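Local coordinates for protein kynurenine formamidase (Bacillus anthracis, PDB 4CO9) that catalyses the zinc-dependent hydrolysis of N-formyl-L-kynurenine to L-kynurenine and formate in the kynurenine pathway of tryptophan degradation, at residues 11-21 and 48-56; 121-129 and 145-155. All blocks are in the same frame, centred on the assembly; numbering follows the deposited sequence.

Interaction 1. Residues 11-21 and 48-56; sequences ISQPLNNDIAT and TMSIHTGTH. With ZN (zinc ion), chain P.
Thr-55 turns its hydroxyl onto the backbone of Gln-13: N of Gln-13 gives a hydrogen bond to OG1 of Thr-55 (2.9 Å, 159° at the hydrogen), and the same OG1 also bonds O of Asn-176. With OG1 beside its own backbone N (chi1 -53°), Thr-55 presents the oxygen rather than the methyl to the 11-21 loop. The side chain of Gln-13 runs extended past it, bringing OE1 to 3.3 Å from CA of Gly-54. Gly-54 has a positive phi; CD1 of Ile-19 lies 3.6 Å from its CA, and CD2 of Leu-15 closes in as well. The CG2 methyls of Ile-19 and Thr-53 touch at 3.6 Å. Two waters stitch the backbones, one joining O of Gln-13 to N of Thr-55, the other O of Ala-20 to N of Gly-54. ND1 of His-52 and NE2 of His-56 bind a zinc ion completed by Asp-58, Glu-175 and a water; His-56 ND1 donates almost straight (175°) to O of Gly-54, which fixes the ring's rotation. The loop, running from strand 9-10 to strand 29-34, packs on the connection between strands 44-50 and 56-58, while Thr-48 and Met-49 pair antiparallel with a strand of the second subunit.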
ATOM      1  N   ILE C  11       2.424   2.286 -11.691  1.00  8.88           N
ATOM      2  CA  ILE C  11       3.513   3.261 -11.807  1.00  8.85           C
ATOM      3  C   ILE C  11       4.474   3.172 -10.616  1.00  8.61           C
ATOM      4  O   ILE C  11       5.087   4.170 -10.222  1.00  8.71           O
ATOM      5  CB  ILE C  11       2.992   4.703 -12.016  1.00  8.85           C
ATOM      6  CG1 ILE C  11       2.068   5.150 -10.880  1.00  8.76           C
ATOM      7  CG2 ILE C  11       2.271   4.785 -13.349  1.00  9.20           C
ATOM      8  CD1 ILE C  11       1.912   6.653 -10.790  1.00  8.80           C
ATOM      9  N   SER C  12       4.593   1.968 -10.060  1.00  8.18           N
ATOM     10  CA  SER C  12       5.471   1.707  -8.929  1.00  8.18           C
ATOM     11  C   SER C  12       6.739   0.969  -9.365  1.00  8.10           C
ATOM     12  O   SER C  12       6.727   0.213 -10.330  1.00  7.86           O
ATOM     13  CB  SER C  12       4.754   0.859  -7.887  1.00  8.06           C
ATOM     14  OG  SER C  12       3.529   1.448  -7.487  1.00  7.98           O
ATOM     15  N   GLN C  13       7.830   1.209  -8.642  1.00  8.23           N
ATOM     16  CA  GLN C  13       9.077   0.479  -8.857  1.00  8.45           C
ATOM     17  C   GLN C  13       9.010  -0.918  -8.226  1.00  8.46           C
ATOM     18  O   GLN C  13       8.607  -1.053  -7.083  1.00  8.18           O
ATOM     19  CB  GLN C  13      10.251   1.256  -8.264  1.00  8.94           C
ATOM     20  CG  GLN C  13      10.550   2.572  -8.956  1.00  9.40           C
ATOM     21  CD  GLN C  13      11.769   3.281  -8.421  1.00 10.07           C
ATOM     22  OE1 GLN C  13      12.247   2.993  -7.330  1.00 10.18           O
ATOM     23  NE2 GLN C  13      12.291   4.223  -9.197  1.00 10.25           N
ATOM     24  N   PRO C  14       9.442  -1.956  -8.960  1.00  8.59           N
ATOM     25  CA  PRO C  14       9.450  -3.278  -8.352  1.00  8.68           C
ATOM     26  C   PRO C  14      10.380  -3.323  -7.150  1.00  8.65           C
ATOM     27  O   PRO C  14      11.506  -2.813  -7.220  1.00  8.26           O
ATOM     28  CB  PRO C  14       9.970  -4.190  -9.470  1.00  8.88           C
ATOM     29  CG  PRO C  14       9.634  -3.478 -10.726  1.00  9.18           C
ATOM     30  CD  PRO C  14       9.775  -2.006 -10.400  1.00  8.95           C
ATOM     31  N   LEU C  15       9.887  -3.907  -6.065  1.00  8.42           N
ATOM     32  CA  LEU C  15      10.626  -4.038  -4.832  1.00  8.70           C
ATOM     33  C   LEU C  15      11.233  -5.435  -4.766  1.00  9.02           C
ATOM     34  O   LEU C  15      10.519  -6.429  -4.708  1.00  9.10           O
ATOM     35  CB  LEU C  15       9.716  -3.808  -3.631  1.00  8.53           C
ATOM     36  CG  LEU C  15       9.216  -2.374  -3.404  1.00  8.53           C
ATOM     37  CD1 LEU C  15       8.164  -2.390  -2.294  1.00  8.63           C
ATOM     38  CD2 LEU C  15      10.356  -1.428  -3.034  1.00  8.32           C
ATOM     39  N   ASN C  16      12.554  -5.481  -4.776  1.00  9.50           N
ATOM     40  CA  ASN C  16      13.303  -6.720  -4.665  1.00 10.04           C
ATOM     41  C   ASN C  16      14.723  -6.390  -4.193  1.00 10.48           C
ATOM     42  O   ASN C  16      15.098  -5.210  -4.066  1.00  9.72           O
ATOM     43  CB  ASN C  16      13.314  -7.472  -5.983  1.00 10.34           C
ATOM     44  CG  ASN C  16      13.828  -6.622  -7.129  1.00 10.86           C
ATOM     45  OD1 ASN C  16      14.950  -6.093  -7.084  1.00 11.05           O
ATOM     46  ND2 ASN C  16      12.999  -6.445  -8.138  1.00 10.85           N
ATOM     47  N   ASN C  17      15.512  -7.427  -3.944  1.00 10.97           N
ATOM     48  CA  ASN C  17      16.832  -7.242  -3.367  1.00 11.64           C
ATOM     49  C   ASN C  17      17.793  -6.439  -4.242  1.00 12.18           C
ATOM     50  O   ASN C  17      18.812  -5.988  -3.740  1.00 12.34           O
ATOM     51  CB  ASN C  17      17.449  -8.593  -2.982  1.00 12.28           C
ATOM     52  CG  ASN C  17      16.717  -9.280  -1.824  1.00 12.23           C
ATOM     53  OD1 ASN C  17      15.683  -8.835  -1.352  1.00 11.94           O
ATOM     54  ND2 ASN C  17      17.266 -10.393  -1.377  1.00 13.03           N
ATOM     55  N   ASP C  18      17.475  -6.254  -5.526  1.00 12.18           N
ATOM     56  CA  ASP C  18      18.302  -5.453  -6.420  1.00 12.85           C
ATOM     57  C   ASP C  18      17.984  -3.961  -6.441  1.00 11.95           C
ATOM     58  O   ASP C  18      18.700  -3.198  -7.085  1.00 11.90           O
ATOM     59  CB  ASP C  18      18.188  -5.990  -7.856  1.00 13.88           C
ATOM     60  CG  ASP C  18      18.658  -7.436  -7.981  1.00 15.32           C
ATOM     61  OD1 ASP C  18      19.591  -7.826  -7.258  1.00 16.08           O
ATOM     62  OD2 ASP C  18      18.086  -8.166  -8.813  1.00 17.67           O
ATOM     63  N   ILE C  19      16.903  -3.536  -5.793  1.00 11.05           N
ATOM     64  CA  ILE C  19      16.522  -2.131  -5.836  1.00 10.66           C
ATOM     65  C   ILE C  19      17.555  -1.268  -5.114  1.00 10.64           C
ATOM     66  O   ILE C  19      18.168  -1.696  -4.155  1.00  9.85           O
ATOM     67  CB  ILE C  19      15.112  -1.887  -5.266  1.00 10.62           C
ATOM     68  CG1 ILE C  19      14.582  -0.527  -5.760  1.00 10.82           C
ATOM     69  CG2 ILE C  19      15.090  -1.976  -3.759  1.00 10.43           C
ATOM     70  CD1 ILE C  19      13.127  -0.279  -5.449  1.00 10.65           C
ATOM     71  N   ALA C  20      17.743  -0.057  -5.614  1.00 11.01           N
ATOM     72  CA  ALA C  20      18.637   0.912  -4.997  1.00 11.25           C
ATOM     73  C   ALA C  20      18.047   1.474  -3.713  1.00 11.36           C
ATOM     74  O   ALA C  20      16.837   1.386  -3.471  1.00 10.84           O
ATOM     75  CB  ALA C  20      18.922   2.045  -5.967  1.00 11.47           C
ATOM     76  N   THR C  21      18.920   2.027  -2.885  1.00 11.30           N
ATOM     77  CA  THR C  21      18.523   2.767  -1.692  1.00 11.63           C
ATOM     78  C   THR C  21      19.384   4.016  -1.580  1.00 11.63           C
ATOM     79  O   THR C  21      20.395   4.139  -2.265  1.00 11.10           O
ATOM     80  CB  THR C  21      18.719   1.928  -0.420  1.00 12.26           C
ATOM     81  OG1 THR C  21      20.090   1.554  -0.294  1.00 13.56           O
ATOM     82  CG2 THR C  21      17.868   0.660  -0.448  1.00 12.48           C
ATOM     83  N   THR C  48      12.495  -6.594   5.238  1.00 10.01           N
ATOM     84  CA  THR C  48      13.291  -5.561   5.889  1.00  9.81           C
ATOM     85  C   THR C  48      13.604  -4.480   4.857  1.00  9.39           C
ATOM     86  O   THR C  48      14.132  -4.785   3.792  1.00  9.19           O
ATOM     87  CB  THR C  48      14.609  -6.157   6.424  1.00 10.01           C
ATOM     88  OG1 THR C  48      14.315  -7.238   7.316  1.00 10.12           O
ATOM     89  CG2 THR C  48      15.403  -5.103   7.207  1.00 10.70           C
ATOM     90  N   MET C  49      13.294  -3.226   5.159  1.00  8.90           N
ATOM     91  CA  MET C  49      13.553  -2.151   4.216  1.00  8.75           C
ATOM     92  C   MET C  49      13.597  -0.775   4.870  1.00  8.30           C
ATOM     93  O   MET C  49      13.043  -0.574   5.961  1.00  8.15           O
ATOM     94  CB  MET C  49      12.469  -2.136   3.117  1.00  8.94           C
ATOM     95  CG  MET C  49      11.067  -1.804   3.621  1.00  9.00           C
ATOM     96  SD  MET C  49       9.753  -2.065   2.381  1.00  9.45           S
ATOM     97  CE  MET C  49      10.226  -0.837   1.200  1.00  9.28           C
ATOM     98  N   SER C  50      14.280   0.160   4.207  1.00  7.91           N
ATOM     99  CA  SER C  50      14.103   1.578   4.507  1.00  7.75           C
ATOM    100  C   SER C  50      12.734   2.000   4.019  1.00  7.48           C
ATOM    101  O   SER C  50      12.274   1.528   2.987  1.00  7.37           O
ATOM    102  CB  SER C  50      15.148   2.446   3.823  1.00  7.78           C
ATOM    103  OG  SER C  50      14.834   3.828   3.983  1.00  7.72           O
ATOM    104  N   ILE C  51      12.102   2.902   4.757  1.00  7.52           N
ATOM    105  CA  ILE C  51      10.858   3.566   4.348  1.00  7.49           C
ATOM    106  C   ILE C  51      10.971   4.203   2.943  1.00  7.86           C
ATOM    107  O   ILE C  51      10.025   4.151   2.114  1.00  8.09           O
ATOM    108  CB  ILE C  51      10.507   4.611   5.428  1.00  7.32           C
ATOM    109  CG1 ILE C  51      10.081   3.887   6.732  1.00  7.18           C
ATOM    110  CG2 ILE C  51       9.421   5.560   4.935  1.00  7.25           C
ATOM    111  CD1 ILE C  51       8.765   3.098   6.664  1.00  7.12           C
ATOM    112  N   HIS C  52      12.140   4.759   2.663  1.00  8.12           N
ATOM    113  CA  HIS C  52      12.342   5.534   1.446  1.00  8.48           C
ATOM    114  C   HIS C  52      12.996   4.670   0.380  1.00  8.66           C
ATOM    115  O   HIS C  52      14.074   4.968  -0.125  1.00  9.60           O
ATOM    116  CB  HIS C  52      13.173   6.781   1.778  1.00  8.59           C
ATOM    117  CG  HIS C  52      12.571   7.612   2.872  1.00  8.50           C
ATOM    118  ND1 HIS C  52      11.797   8.729   2.629  1.00  8.59           N
ATOM    119  CD2 HIS C  52      12.599   7.462   4.214  1.00  8.42           C
ATOM    120  CE1 HIS C  52      11.369   9.232   3.774  1.00  8.63           C
ATOM    121  NE2 HIS C  52      11.845   8.481   4.752  1.00  8.57           N
ATOM    122  N   THR C  53      12.323   3.581   0.040  1.00  8.36           N
ATOM    123  CA  THR C  53      12.779   2.653  -0.980  1.00  8.03           C
ATOM    124  C   THR C  53      11.662   2.515  -1.979  1.00  7.51           C
ATOM    125  O   THR C  53      10.526   2.301  -1.599  1.00  7.53           O
ATOM    126  CB  THR C  53      13.059   1.259  -0.373  1.00  8.20           C
ATOM    127  OG1 THR C  53      13.977   1.407   0.699  1.00  8.12           O
ATOM    128  CG2 THR C  53      13.648   0.291  -1.399  1.00  8.26           C
ATOM    129  N   GLY C  54      12.004   2.585  -3.260  1.00  7.22           N
ATOM    130  CA  GLY C  54      11.027   2.436  -4.309  1.00  6.96           C
ATOM    131  C   GLY C  54      10.040   3.571  -4.258  1.00  6.81           C
ATOM    132  O   GLY C  54      10.332   4.648  -3.727  1.00  6.81           O
ATOM    133  N   THR C  55       8.849   3.314  -4.773  1.00  6.71           N
ATOM    134  CA  THR C  55       7.797   4.305  -4.824  1.00  6.75           C
ATOM    135  C   THR C  55       7.240   4.468  -3.417  1.00  6.72           C
ATOM    136  O   THR C  55       6.812   3.493  -2.798  1.00  6.38           O
ATOM    137  CB  THR C  55       6.711   3.853  -5.809  1.00  6.85           C
ATOM    138  OG1 THR C  55       7.331   3.551  -7.064  1.00  6.82           O
ATOM    139  CG2 THR C  55       5.681   4.940  -6.015  1.00  6.94           C
ATOM    140  N   HIS C  56       7.240   5.695  -2.901  1.00  6.64           N
ATOM    141  CA  HIS C  56       6.850   5.903  -1.525  1.00  6.95           C
ATOM    142  C   HIS C  56       6.454   7.346  -1.267  1.00  7.08           C
ATOM    143  O   HIS C  56       6.727   8.230  -2.084  1.00  6.89           O
ATOM    144  CB  HIS C  56       8.015   5.527  -0.601  1.00  7.07           C
ATOM    145  CG  HIS C  56       9.148   6.489  -0.658  1.00  7.27           C
ATOM    146  ND1 HIS C  56      10.116   6.432  -1.638  1.00  7.39           N
ATOM    147  CD2 HIS C  56       9.465   7.541   0.131  1.00  7.28           C
ATOM    148  CE1 HIS C  56      10.998   7.390  -1.430  1.00  7.49           C
ATOM    149  NE2 HIS C  56      10.621   8.080  -0.369  1.00  7.48           N
TER
HETATM  150 ZN    ZN P 402      11.319   9.889   0.834  1.00 22.07          ZN
HETATM  151  O   HOH W   1       7.714   0.591  -5.072  1.00  5.43           O
HETATM  152  O   HOH W   2      14.791   3.034  -4.021  1.00  6.46           O
HETATM  153  O   HOH W   3      12.638  11.426   1.159  1.00  9.58           O

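Interaction 2. Residues 121-129 and 145-155; sequences EFPDIIPHL and IGVDVPSVDPL
The backbones come together at His-128 and Asp-153, whose CA atoms lie 4.9 Å apart, and N of Leu-129 bonds O of Val-152 nearly straight (2.9 Å, 170° at the hydrogen). Waters bridge the two segments on both sides of this bond: one accepts hydrogen bonds from N of Ile-126 and N of Leu-155, one donates to O of Pro-127 and O of Ser-151, and a third donates to O of Leu-129 and OD1 of Asp-153. Ile-126 wedges into the 145-155 segment. Its CG1 sits between backbone N and carbonyl carbon (chi1 63°), sending CD1 in among Ser-151, Asp-153 and Leu-155, while CG2 meets CG1 of Val-149. Leu-155 crosses Ile-126 at about a right angle, CD2 of Leu-155 lying 3.8 Å from CD1 of Ile-126; its other methyl, CD1, lies against the carbonyl oxygens of Pro-123 and Asp-124. The rings of Pro-123 and Pro-150 reach toward each other, CD of Pro-123 4.0 Å from CG of Pro-150, and CE1 of Phe-122 reaches CG of Pro-150 at 3.9 Å. At the other end, CG of Pro-154 sits over one face of the His-128 imidazole in a CH-pi contact, 3.9 Å from the ring centroid. Leu-129 sends CD1 to CG1 of Val-152 (3.7 Å) and on to Ile-145 and Val-147 of the strand. Ser-151 OG accepts from N of Asp-153, an ST turn. Phe-122 meets the ring of substrate-binding Trp-22. OD2 of Asp-153 hydrogen-bonds ND1 of His-163, a zinc ligand, which places the loop after the interior strand 144-147 in the second shell of the binuclear zinc site.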
ATOM      1  N   GLU C 121      19.591   1.491  -9.520  1.00 19.02           N
ATOM      2  CA  GLU C 121      20.732   2.368  -9.267  1.00 19.68           C
ATOM      3  C   GLU C 121      20.269   3.636  -8.567  1.00 18.81           C
ATOM      4  O   GLU C 121      19.196   4.152  -8.860  1.00 17.64           O
ATOM      5  CB  GLU C 121      21.410   2.757 -10.574  1.00 22.23           C
ATOM      6  CG  GLU C 121      21.913   1.569 -11.385  1.00 25.09           C
ATOM      7  CD  GLU C 121      22.550   1.995 -12.699  1.00 27.38           C
ATOM      8  OE1 GLU C 121      22.925   3.183 -12.823  1.00 28.55           O
ATOM      9  OE2 GLU C 121      22.652   1.141 -13.611  1.00 29.94           O
ATOM     10  N   PHE C 122      21.086   4.148  -7.653  1.00 17.96           N
ATOM     11  CA  PHE C 122      20.792   5.435  -7.057  1.00 18.06           C
ATOM     12  C   PHE C 122      21.474   6.520  -7.884  1.00 18.21           C
ATOM     13  O   PHE C 122      22.663   6.418  -8.161  1.00 17.25           O
ATOM     14  CB  PHE C 122      21.252   5.477  -5.602  1.00 18.17           C
ATOM     15  CG  PHE C 122      20.597   6.565  -4.817  1.00 18.24           C
ATOM     16  CD1 PHE C 122      19.281   6.431  -4.403  1.00 18.43           C
ATOM     17  CD2 PHE C 122      21.273   7.748  -4.537  1.00 18.63           C
ATOM     18  CE1 PHE C 122      18.671   7.447  -3.699  1.00 18.68           C
ATOM     19  CE2 PHE C 122      20.667   8.764  -3.827  1.00 18.19           C
ATOM     20  CZ  PHE C 122      19.364   8.616  -3.413  1.00 18.45           C
ATOM     21  N   PRO C 123      20.723   7.563  -8.291  1.00 19.18           N
ATOM     22  CA  PRO C 123      21.329   8.604  -9.136  1.00 19.96           C
ATOM     23  C   PRO C 123      22.383   9.458  -8.430  1.00 20.48           C
ATOM     24  O   PRO C 123      22.386   9.568  -7.214  1.00 19.23           O
ATOM     25  CB  PRO C 123      20.138   9.477  -9.532  1.00 20.11           C
ATOM     26  CG  PRO C 123      19.168   9.318  -8.409  1.00 20.08           C
ATOM     27  CD  PRO C 123      19.339   7.902  -7.916  1.00 19.45           C
ATOM     28  N   ASP C 124      23.272  10.055  -9.217  1.00 21.76           N
ATOM     29  CA  ASP C 124      24.285  10.963  -8.694  1.00 22.98           C
ATOM     30  C   ASP C 124      23.757  12.385  -8.615  1.00 22.82           C
ATOM     31  O   ASP C 124      24.169  13.148  -7.751  1.00 23.98           O
ATOM     32  CB  ASP C 124      25.531  10.907  -9.581  1.00 25.11           C
ATOM     33  CG  ASP C 124      26.184   9.540  -9.561  1.00 26.63           C
ATOM     34  OD1 ASP C 124      26.413   9.011  -8.452  1.00 27.19           O
ATOM     35  OD2 ASP C 124      26.468   8.999 -10.649  1.00 30.20           O
ATOM     36  N   ILE C 125      22.872  12.749  -9.541  1.00 22.44           N
ATOM     37  CA  ILE C 125      22.223  14.059  -9.538  1.00 22.89           C
ATOM     38  C   ILE C 125      20.797  13.904 -10.059  1.00 21.64           C
ATOM     39  O   ILE C 125      20.537  13.057 -10.908  1.00 21.33           O
ATOM     40  CB  ILE C 125      23.000  15.074 -10.422  1.00 24.59           C
ATOM     41  CG1 ILE C 125      22.408  16.481 -10.298  1.00 26.23           C
ATOM     42  CG2 ILE C 125      23.007  14.647 -11.881  1.00 25.56           C
ATOM     43  CD1 ILE C 125      23.278  17.560 -10.916  1.00 27.19           C
ATOM     44  N   ILE C 126      19.882  14.720  -9.549  1.00 20.60           N
ATOM     45  CA  ILE C 126      18.510  14.756 -10.068  1.00 20.37           C
ATOM     46  C   ILE C 126      18.040  16.194 -10.230  1.00 19.47           C
ATOM     47  O   ILE C 126      18.621  17.104  -9.649  1.00 17.79           O
ATOM     48  CB  ILE C 126      17.525  14.031  -9.124  1.00 20.58           C
ATOM     49  CG1 ILE C 126      17.475  14.736  -7.757  1.00 21.24           C
ATOM     50  CG2 ILE C 126      17.912  12.559  -8.998  1.00 20.97           C
ATOM     51  CD1 ILE C 126      16.363  14.262  -6.842  1.00 22.14           C
ATOM     52  N   PRO C 127      16.972  16.402 -11.011  1.00 19.72           N
ATOM     53  CA  PRO C 127      16.338  17.708 -11.006  1.00 19.62           C
ATOM     54  C   PRO C 127      15.565  17.874  -9.719  1.00 19.55           C
ATOM     55  O   PRO C 127      14.822  16.978  -9.341  1.00 21.40           O
ATOM     56  CB  PRO C 127      15.378  17.648 -12.201  1.00 19.48           C
ATOM     57  CG  PRO C 127      15.794  16.457 -12.986  1.00 20.06           C
ATOM     58  CD  PRO C 127      16.314  15.500 -11.963  1.00 20.21           C
ATOM     59  N   HIS C 128      15.732  19.004  -9.047  1.00 19.00           N
ATOM     60  CA  HIS C 128      15.008  19.252  -7.807  1.00 18.28           C
ATOM     61  C   HIS C 128      13.884  20.249  -8.066  1.00 17.57           C
ATOM     62  O   HIS C 128      13.827  20.854  -9.130  1.00 17.32           O
ATOM     63  CB  HIS C 128      15.952  19.767  -6.730  1.00 18.64           C
ATOM     64  CG  HIS C 128      16.654  21.034  -7.101  1.00 19.38           C
ATOM     65  ND1 HIS C 128      17.796  21.051  -7.873  1.00 19.63           N
ATOM     66  CD2 HIS C 128      16.379  22.325  -6.803  1.00 19.78           C
ATOM     67  CE1 HIS C 128      18.203  22.300  -8.021  1.00 19.85           C
ATOM     68  NE2 HIS C 128      17.356  23.092  -7.392  1.00 20.36           N
ATOM     69  N   LEU C 129      13.010  20.407  -7.083  1.00 16.70           N
ATOM     70  CA  LEU C 129      11.964  21.412  -7.103  1.00 17.27           C
ATOM     71  C   LEU C 129      12.423  22.624  -6.301  1.00 18.42           C
ATOM     72  O   LEU C 129      12.985  22.481  -5.216  1.00 18.91           O
ATOM     73  CB  LEU C 129      10.680  20.863  -6.481  1.00 16.86           C
ATOM     74  CG  LEU C 129      10.233  19.493  -6.991  1.00 16.94           C
ATOM     75  CD1 LEU C 129       8.876  19.158  -6.400  1.00 17.29           C
ATOM     76  CD2 LEU C 129      10.185  19.454  -8.515  1.00 16.72           C
ATOM     77  N   ILE C 145       2.168  16.425  -4.783  1.00 11.44           N
ATOM     78  CA  ILE C 145       3.129  16.482  -5.861  1.00 11.24           C
ATOM     79  C   ILE C 145       3.896  15.168  -5.871  1.00 10.88           C
ATOM     80  O   ILE C 145       4.318  14.662  -4.815  1.00  9.81           O
ATOM     81  CB  ILE C 145       4.064  17.712  -5.728  1.00 12.16           C
ATOM     82  CG1 ILE C 145       4.869  17.935  -7.001  1.00 13.06           C
ATOM     83  CG2 ILE C 145       5.036  17.582  -4.563  1.00 12.18           C
ATOM     84  CD1 ILE C 145       4.099  18.642  -8.079  1.00 14.00           C
ATOM     85  N   GLY C 146       4.043  14.604  -7.072  1.00 10.61           N
ATOM     86  CA  GLY C 146       4.796  13.373  -7.259  1.00 10.76           C
ATOM     87  C   GLY C 146       5.900  13.588  -8.264  1.00 10.65           C
ATOM     88  O   GLY C 146       5.713  14.336  -9.229  1.00 11.11           O
ATOM     89  N   VAL C 147       7.045  12.956  -8.030  1.00 10.43           N
ATOM     90  CA  VAL C 147       8.179  13.017  -8.934  1.00 10.71           C
ATOM     91  C   VAL C 147       8.727  11.625  -9.259  1.00 10.82           C
ATOM     92  O   VAL C 147       8.635  10.705  -8.434  1.00 10.48           O
ATOM     93  CB  VAL C 147       9.314  13.909  -8.377  1.00 10.61           C
ATOM     94  CG1 VAL C 147       8.846  15.348  -8.300  1.00 10.73           C
ATOM     95  CG2 VAL C 147       9.793  13.427  -7.016  1.00 10.54           C
ATOM     96  N   ASP C 148       9.299  11.478 -10.454  1.00 10.96           N
ATOM     97  CA  ASP C 148       9.871  10.196 -10.876  1.00 11.38           C
ATOM     98  C   ASP C 148      11.346  10.054 -10.513  1.00 11.54           C
ATOM     99  O   ASP C 148      12.101   9.380 -11.215  1.00 11.86           O
ATOM    100  CB  ASP C 148       9.649   9.965 -12.375  1.00 11.92           C
ATOM    101  CG  ASP C 148      10.303  11.023 -13.245  1.00 12.45           C
ATOM    102  OD1 ASP C 148      10.794  12.039 -12.708  1.00 12.72           O
ATOM    103  OD2 ASP C 148      10.296  10.850 -14.486  1.00 13.01           O
ATOM    104  N   VAL C 149      11.742  10.681  -9.407  1.00 11.60           N
ATOM    105  CA  VAL C 149      13.090  10.593  -8.853  1.00 11.80           C
ATOM    106  C   VAL C 149      12.980  10.458  -7.320  1.00 11.67           C
ATOM    107  O   VAL C 149      11.893  10.602  -6.767  1.00 11.94           O
ATOM    108  CB  VAL C 149      13.942  11.821  -9.232  1.00 11.73           C
ATOM    109  CG1 VAL C 149      14.376  11.729 -10.683  1.00 11.77           C
ATOM    110  CG2 VAL C 149      13.168  13.109  -8.989  1.00 12.04           C
ATOM    111  N   PRO C 150      14.089  10.141  -6.629  1.00 11.72           N
ATOM    112  CA  PRO C 150      13.976   9.812  -5.187  1.00 11.84           C
ATOM    113  C   PRO C 150      13.707  10.974  -4.257  1.00 12.15           C
ATOM    114  O   PRO C 150      13.381  10.746  -3.094  1.00 12.30           O
ATOM    115  CB  PRO C 150      15.345   9.220  -4.851  1.00 11.50           C
ATOM    116  CG  PRO C 150      15.896   8.762  -6.148  1.00 11.56           C
ATOM    117  CD  PRO C 150      15.394   9.730  -7.172  1.00 11.59           C
ATOM    118  N   SER C 151      13.870  12.199  -4.736  1.00 11.98           N
ATOM    119  CA  SER C 151      13.717  13.351  -3.878  1.00 12.47           C
ATOM    120  C   SER C 151      13.166  14.569  -4.614  1.00 12.83           C
ATOM    121  O   SER C 151      13.303  14.687  -5.834  1.00 12.74           O
ATOM    122  CB  SER C 151      15.050  13.706  -3.240  1.00 12.71           C
ATOM    123  OG  SER C 151      14.861  14.652  -2.194  1.00 12.74           O
ATOM    124  N   VAL C 152      12.532  15.451  -3.850  1.00 12.97           N
ATOM    125  CA  VAL C 152      12.139  16.781  -4.347  1.00 13.48           C
ATOM    126  C   VAL C 152      13.232  17.831  -4.093  1.00 14.04           C
ATOM    127  O   VAL C 152      13.140  18.943  -4.607  1.00 14.74           O
ATOM    128  CB  VAL C 152      10.806  17.266  -3.741  1.00 13.07           C
ATOM    129  CG1 VAL C 152       9.673  16.333  -4.143  1.00 13.32           C
ATOM    130  CG2 VAL C 152      10.897  17.405  -2.226  1.00 13.32           C
ATOM    131  N   ASP C 153      14.248  17.483  -3.302  1.00 14.27           N
ATOM    132  CA  ASP C 153      15.399  18.355  -3.049  1.00 14.33           C
ATOM    133  C   ASP C 153      16.665  17.730  -3.617  1.00 14.71           C
ATOM    134  O   ASP C 153      16.699  16.512  -3.897  1.00 13.87           O
ATOM    135  CB  ASP C 153      15.587  18.567  -1.553  1.00 14.93           C
ATOM    136  CG  ASP C 153      14.670  19.624  -0.997  1.00 14.95           C
ATOM    137  OD1 ASP C 153      14.776  20.789  -1.430  1.00 15.51           O
ATOM    138  OD2 ASP C 153      13.846  19.296  -0.125  1.00 15.67           O
ATOM    139  N   PRO C 154      17.725  18.543  -3.788  1.00 15.38           N
ATOM    140  CA  PRO C 154      18.966  17.959  -4.289  1.00 16.35           C
ATOM    141  C   PRO C 154      19.453  16.855  -3.355  1.00 17.19           C
ATOM    142  O   PRO C 154      19.251  16.931  -2.140  1.00 16.40           O
ATOM    143  CB  PRO C 154      19.944  19.144  -4.301  1.00 16.22           C
ATOM    144  CG  PRO C 154      19.073  20.354  -4.380  1.00 16.33           C
ATOM    145  CD  PRO C 154      17.848  19.994  -3.586  1.00 16.14           C
ATOM    146  N   LEU C 155      20.108  15.855  -3.927  1.00 18.74           N
ATOM    147  CA  LEU C 155      20.508  14.669  -3.169  1.00 20.20           C
ATOM    148  C   LEU C 155      21.469  14.975  -2.014  1.00 22.40           C
ATOM    149  O   LEU C 155      21.459  14.279  -1.002  1.00 21.92           O
ATOM    150  CB  LEU C 155      21.141  13.639  -4.104  1.00 20.20           C
ATOM    151  CG  LEU C 155      20.256  13.142  -5.247  1.00 19.96           C
ATOM    152  CD1 LEU C 155      21.050  12.182  -6.123  1.00 20.31           C
ATOM    153  CD2 LEU C 155      18.982  12.487  -4.732  1.00 19.63           C
TER
HETATM  154  O   HOH W   4      20.843  16.331  -6.837  1.00 11.86           O
HETATM  155  O   HOH W   5      12.522  16.426  -7.824  1.00 15.75           O
HETATM  156  O   HOH W   6      15.132  22.053  -3.663  1.00 18.42           O

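In the fold
Both contacts are largely buried and flank the binuclear zinc site, their centres about 15 Å apart. Interaction 1 supplies zinc ligands directly and is held by a threonine hydroxyl and bridging waters, with modest apolar packing around a glycine; its outer end reaches the second subunit. Interaction 2 buries more surface, 674 against 383 Å², chiefly between aliphatic side chains and prolines, reaches the site in the second shell, through Asp-153 on the zinc ligand His-163, and touches no other protein chain. They meet where Thr-21 O lies 3.3 Å from CD1 of Phe-122 and CB of Ala-20 packs on Glu-121, so the two contacts adjoin beside the substrate-binding Trp-22.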